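Long-range contact in uncharacterized protein (Legionella longbeachae NSW150, PDB 4JZA), which probably dephosphorylates phosphatidylinositol 3-phosphate and may thereby act on host lipid metabolism during infection: residues V402-T416 with E535-S549. Numbering follows the deposited sequence.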
loop_
_atom_site.group_PDB
_atom_site.type_symbol
_atom_site.label_atom_id
_atom_site.label_comp_id
_atom_site.label_asym_id
_atom_site.label_seq_id
_atom_site.Cartn_x
_atom_site.Cartn_y
_atom_site.Cartn_z
ATOM N N VAL A 402 19.365 -1.115 8.433
ATOM C CA VAL A 402 19.872 -0.769 7.122
ATOM C C VAL A 402 21.417 -0.541 7.188
ATOM O O VAL A 402 22.153 -0.641 6.182
ATOM C CB VAL A 402 18.965 0.418 6.596
ATOM C CG1 VAL A 402 19.714 1.610 6.077
ATOM C CG2 VAL A 402 17.912 -0.095 5.619
HETATM N N MSE A 403 21.912 -0.292 8.394
HETATM C CA MSE A 403 23.340 -0.219 8.640
HETATM C C MSE A 403 23.887 -1.558 9.088
HETATM O O MSE A 403 25.078 -1.673 9.394
HETATM C CB MSE A 403 23.566 0.830 9.712
HETATM C CG MSE A 403 23.117 2.204 9.247
HETATM SE SE MSE A 403 24.378 2.887 7.904
HETATM C CE MSE A 403 23.171 3.679 6.590
ATOM N N GLU A 404 23.072 -2.606 9.101
ATOM C CA GLU A 404 23.529 -3.850 9.709
ATOM C C GLU A 404 24.820 -4.385 9.064
ATOM O O GLU A 404 25.587 -4.980 9.751
ATOM C CB GLU A 404 22.416 -4.929 9.793
ATOM C CG GLU A 404 22.081 -5.671 8.486
ATOM C CD GLU A 404 20.818 -6.552 8.569
ATOM O OE1 GLU A 404 20.599 -7.181 9.631
ATOM O OE2 GLU A 404 20.049 -6.655 7.568
ATOM N N TYR A 405 25.075 -4.167 7.768
ATOM C CA TYR A 405 26.251 -4.774 7.097
ATOM C C TYR A 405 27.421 -3.834 7.014
ATOM O O TYR A 405 28.503 -4.191 6.532
ATOM C CB TYR A 405 25.911 -5.311 5.731
ATOM C CG TYR A 405 25.173 -6.607 5.792
ATOM C CD1 TYR A 405 25.840 -7.810 6.023
ATOM C CD2 TYR A 405 23.773 -6.650 5.613
ATOM C CE1 TYR A 405 25.148 -9.032 6.079
ATOM C CE2 TYR A 405 23.066 -7.864 5.662
ATOM C CZ TYR A 405 23.768 -9.049 5.893
ATOM O OH TYR A 405 23.086 -10.220 5.950
ATOM N N SER A 406 27.233 -2.643 7.541
ATOM C CA SER A 406 28.354 -1.780 7.806
ATOM C C SER A 406 29.117 -2.308 9.023
ATOM O O SER A 406 28.626 -3.203 9.736
ATOM C CB SER A 406 27.854 -0.376 8.110
ATOM O OG SER A 406 27.177 -0.311 9.341
ATOM N N LYS A 407 30.324 -1.768 9.231
ATOM C CA LYS A 407 31.058 -1.929 10.501
ATOM C C LYS A 407 31.159 -0.520 11.083
ATOM O O LYS A 407 31.223 0.464 10.334
ATOM C CB LYS A 407 32.432 -2.571 10.318
ATOM C CG LYS A 407 32.476 -3.894 9.540
ATOM C CD LYS A 407 31.988 -3.719 8.091
ATOM C CE LYS A 407 32.709 -4.576 7.054
ATOM N NZ LYS A 407 32.172 -5.961 7.011
ATOM N N ASN A 408 31.128 -0.418 12.412
ATOM C CA ASN A 408 30.925 0.884 13.093
ATOM C C ASN A 408 32.113 1.851 13.011
ATOM O O ASN A 408 31.983 3.029 13.380
ATOM C CB ASN A 408 30.522 0.672 14.555
ATOM C CG ASN A 408 29.039 0.430 14.715
ATOM O OD1 ASN A 408 28.267 0.592 13.774
ATOM N ND2 ASN A 408 28.631 0.028 15.911
ATOM N N ASP A 409 33.236 1.325 12.511
ATOM C CA ASP A 409 34.506 2.036 12.293
ATOM C C ASP A 409 34.717 2.445 10.821
ATOM O O ASP A 409 35.551 3.300 10.530
ATOM C CB ASP A 409 35.662 1.109 12.696
ATOM C CG ASP A 409 35.345 -0.380 12.422
ATOM O OD1 ASP A 409 34.346 -0.896 13.007
ATOM O OD2 ASP A 409 36.047 -1.022 11.608
ATOM N N GLN A 410 33.977 1.811 9.902
ATOM C CA GLN A 410 34.123 2.050 8.475
ATOM C C GLN A 410 33.118 3.027 7.976
ATOM O O GLN A 410 32.085 3.196 8.572
ATOM C CB GLN A 410 34.091 0.730 7.700
ATOM C CG GLN A 410 35.496 0.105 7.685
ATOM C CD GLN A 410 35.544 -1.405 7.457
ATOM O OE1 GLN A 410 35.523 -2.205 8.413
ATOM N NE2 GLN A 410 35.677 -1.800 6.186
ATOM N N LEU A 411 33.462 3.717 6.904
ATOM C CA LEU A 411 32.606 4.753 6.351
ATOM C C LEU A 411 31.292 4.201 5.865
ATOM O O LEU A 411 31.208 3.046 5.386
ATOM C CB LEU A 411 33.257 5.397 5.152
ATOM C CG LEU A 411 34.012 6.681 5.360
ATOM C CD1 LEU A 411 34.149 7.277 3.961
ATOM C CD2 LEU A 411 33.279 7.621 6.313
ATOM N N ALA A 412 30.271 5.042 5.955
ATOM C CA ALA A 412 28.921 4.604 5.638
ATOM C C ALA A 412 28.152 5.760 5.119
ATOM O O ALA A 412 28.113 6.817 5.759
ATOM C CB ALA A 412 28.246 4.086 6.875
ATOM N N ILE A 413 27.487 5.559 3.989
ATOM C CA ILE A 413 26.675 6.628 3.419
ATOM C C ILE A 413 25.203 6.308 3.513
ATOM O O ILE A 413 24.797 5.145 3.388
ATOM C CB ILE A 413 27.073 6.914 1.978
ATOM C CG1 ILE A 413 26.400 8.203 1.509
ATOM C CG2 ILE A 413 26.758 5.740 1.057
ATOM C CD1 ILE A 413 27.102 8.805 0.322
ATOM N N LEU A 414 24.414 7.342 3.801
ATOM C CA LEU A 414 22.940 7.304 3.670
ATOM C C LEU A 414 22.535 8.265 2.568
ATOM O O LEU A 414 22.347 9.464 2.785
ATOM C CB LEU A 414 22.268 7.717 4.973
ATOM C CG LEU A 414 20.817 7.334 5.248
ATOM C CD1 LEU A 414 20.356 7.808 6.624
ATOM C CD2 LEU A 414 19.925 7.881 4.163
ATOM N N GLN A 415 22.442 7.740 1.357
ATOM C CA GLN A 415 22.172 8.568 0.201
ATOM C C GLN A 415 20.693 8.546 -0.135
ATOM O O GLN A 415 20.158 7.521 -0.514
ATOM C CB GLN A 415 22.980 8.073 -0.988
ATOM C CG GLN A 415 23.083 9.067 -2.123
ATOM C CD GLN A 415 23.615 8.437 -3.380
ATOM O OE1 GLN A 415 23.071 7.456 -3.868
ATOM N NE2 GLN A 415 24.683 8.996 -3.911
ATOM N N THR A 416 20.034 9.684 0.015
ATOM C CA THR A 416 18.613 9.754 -0.241
ATOM C C THR A 416 18.317 10.558 -1.487
ATOM O O THR A 416 18.893 11.611 -1.715
ATOM C CB THR A 416 17.848 10.371 0.938
ATOM O OG1 THR A 416 18.234 11.735 1.096
ATOM C CG2 THR A 416 18.139 9.619 2.206
ATOM N N GLU A 535 29.358 9.679 -5.625
ATOM C CA GLU A 535 29.278 9.414 -4.214
ATOM C C GLU A 535 29.317 7.929 -3.928
ATOM O O GLU A 535 30.019 7.516 -3.008
ATOM C CB GLU A 535 28.012 9.984 -3.626
ATOM C CG GLU A 535 28.000 11.490 -3.637
ATOM C CD GLU A 535 26.677 12.107 -3.176
ATOM O OE1 GLU A 535 25.706 11.393 -2.759
ATOM O OE2 GLU A 535 26.621 13.353 -3.244
ATOM N N GLN A 536 28.584 7.121 -4.697
ATOM C CA GLN A 536 28.550 5.677 -4.425
ATOM C C GLN A 536 29.855 5.078 -4.821
ATOM O O GLN A 536 30.327 4.155 -4.178
ATOM C CB GLN A 536 27.462 4.939 -5.188
ATOM C CG GLN A 536 26.061 5.339 -4.820
ATOM C CD GLN A 536 25.578 4.701 -3.580
ATOM O OE1 GLN A 536 26.243 3.825 -3.032
ATOM N NE2 GLN A 536 24.403 5.132 -3.107
ATOM N N LEU A 537 30.421 5.556 -5.912
ATOM C CA LEU A 537 31.675 4.988 -6.394
ATOM C C LEU A 537 32.806 5.349 -5.429
ATOM O O LEU A 537 33.681 4.535 -5.161
ATOM C CB LEU A 537 31.977 5.461 -7.801
ATOM C CG LEU A 537 31.120 4.790 -8.898
ATOM C CD1 LEU A 537 31.361 5.535 -10.193
ATOM C CD2 LEU A 537 31.330 3.282 -9.126
ATOM N N ILE A 538 32.755 6.547 -4.867
ATOM C CA ILE A 538 33.704 6.938 -3.859
ATOM C C ILE A 538 33.643 6.010 -2.663
ATOM O O ILE A 538 34.654 5.424 -2.288
ATOM C CB ILE A 538 33.501 8.408 -3.455
ATOM C CG1 ILE A 538 33.984 9.310 -4.600
ATOM C CG2 ILE A 538 34.297 8.768 -2.208
ATOM C CD1 ILE A 538 33.368 10.704 -4.585
ATOM N N ILE A 539 32.466 5.862 -2.071
ATOM C CA ILE A 539 32.290 4.950 -0.947
ATOM C C ILE A 539 32.756 3.551 -1.308
ATOM O O ILE A 539 33.469 2.906 -0.532
ATOM C CB ILE A 539 30.823 4.925 -0.461
ATOM C CG1 ILE A 539 30.426 6.290 0.114
ATOM C CG2 ILE A 539 30.609 3.901 0.645
ATOM C CD1 ILE A 539 31.303 6.825 1.231
ATOM N N LEU A 540 32.369 3.082 -2.482
ATOM C CA LEU A 540 32.747 1.755 -2.880
ATOM C C LEU A 540 34.239 1.589 -3.022
ATOM O O LEU A 540 34.753 0.605 -2.531
ATOM C CB LEU A 540 32.045 1.300 -4.153
ATOM C CG LEU A 540 30.566 1.076 -3.881
ATOM C CD1 LEU A 540 29.846 1.120 -5.204
ATOM C CD2 LEU A 540 30.305 -0.235 -3.152
ATOM N N THR A 541 34.950 2.500 -3.676
ATOM C CA THR A 541 36.365 2.232 -3.860
ATOM C C THR A 541 37.066 2.349 -2.476
ATOM O O THR A 541 37.952 1.552 -2.173
ATOM C CB THR A 541 37.046 3.027 -5.019
ATOM O OG1 THR A 541 37.578 4.264 -4.564
ATOM C CG2 THR A 541 36.106 3.277 -6.159
ATOM N N ILE A 542 36.605 3.253 -1.604
ATOM C CA ILE A 542 37.128 3.305 -0.250
ATOM C C ILE A 542 36.835 2.003 0.472
ATOM O O ILE A 542 37.572 1.628 1.345
ATOM C CB ILE A 542 36.564 4.487 0.548
ATOM C CG1 ILE A 542 37.247 5.765 0.097
ATOM C CG2 ILE A 542 36.802 4.347 2.036
ATOM C CD1 ILE A 542 36.617 7.046 0.594
ATOM N N GLY A 543 35.774 1.290 0.123
ATOM C CA GLY A 543 35.380 0.097 0.905
ATOM C C GLY A 543 34.363 0.351 2.006
ATOM O O GLY A 543 34.162 -0.475 2.879
ATOM N N GLY A 544 33.691 1.490 1.958
ATOM C CA GLY A 544 32.647 1.788 2.950
ATOM C C GLY A 544 31.333 1.072 2.613
ATOM O O GLY A 544 31.235 0.299 1.628
ATOM N N HIS A 545 30.333 1.333 3.445
ATOM C CA HIS A 545 29.020 0.733 3.303
ATOM C C HIS A 545 28.122 1.610 2.429
ATOM O O HIS A 545 27.886 2.778 2.741
ATOM C CB HIS A 545 28.392 0.584 4.678
ATOM C CG HIS A 545 27.024 -0.023 4.658
ATOM N ND1 HIS A 545 26.744 -1.248 4.130
ATOM C CD2 HIS A 545 25.855 0.435 5.113
ATOM C CE1 HIS A 545 25.460 -1.521 4.267
ATOM N NE2 HIS A 545 24.904 -0.525 4.887
ATOM N N SER A 546 27.630 1.026 1.345
ATOM C CA SER A 546 26.781 1.717 0.354
ATOM C C SER A 546 25.298 1.497 0.614
ATOM O O SER A 546 24.809 0.405 0.476
ATOM C CB SER A 546 27.126 1.230 -1.051
ATOM O OG SER A 546 26.130 1.611 -1.947
ATOM N N TYR A 547 24.608 2.536 1.053
ATOM C CA TYR A 547 23.165 2.477 1.266
ATOM C C TYR A 547 22.510 3.719 0.690
ATOM O O TYR A 547 23.068 4.842 0.761
ATOM C CB TYR A 547 22.768 2.328 2.764
ATOM C CG TYR A 547 21.265 2.498 2.975
ATOM C CD1 TYR A 547 20.352 1.472 2.634
ATOM C CD2 TYR A 547 20.752 3.698 3.410
ATOM C CE1 TYR A 547 18.970 1.630 2.789
ATOM C CE2 TYR A 547 19.395 3.879 3.558
ATOM C CZ TYR A 547 18.491 2.839 3.238
ATOM O OH TYR A 547 17.127 3.065 3.351
ATOM N N GLY A 548 21.305 3.525 0.156
ATOM C CA GLY A 548 20.491 4.658 -0.269
ATOM C C GLY A 548 19.042 4.302 -0.471
ATOM O O GLY A 548 18.665 3.129 -0.440
ATOM N N SER A 549 18.217 5.338 -0.596
ATOM C CA SER A 549 16.821 5.173 -0.895
ATOM C C SER A 549 16.298 6.388 -1.622
ATOM O O SER A 549 16.885 7.462 -1.557
ATOM C CB SER A 549 16.041 5.014 0.378
ATOM O OG SER A 549 16.037 6.236 1.066
#
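The side-chain amide of Q415 bridges two residues of helix 524-542. Its NE2 donates nearly straight to E535 OE1 at 2.8 Å, on the anti side of the carboxylate but 34° out of its plane; E535 also bonds Y508 through OE2 and H466 through OE1. Q415 OE1 accepts from Q536 NE2, which comes from above the carbonyl plane. CG anti to the backbone N (chi1 -164°) carries the amide out to the helix; NE2 has a second acceptor in the S532 carbonyl, so both ends are held. On the opposite face of the sheet, H545 NE2 donates in its ring plane to V402 O at 3.0 Å, while S406 N lies over one face of the imidazole. Parallel strands 412-416 and 545-549 are joined by H545 N to L411 O (2.7 Å), I413 N to H545 O and Q415 N to Y547 O. V402 CG1 covers the Y547 ring, L414 lies alongside it, and I413 and L411 pack on I539. A Schellman motif at G543 turns helix 524-542 into strand 545-549; the helix runs nearly antiparallel to strand 412-416 (162°), as in alpha/beta folds. Strand 545-549 sits between strands 365-374 and 412-416, with 462-465 beyond.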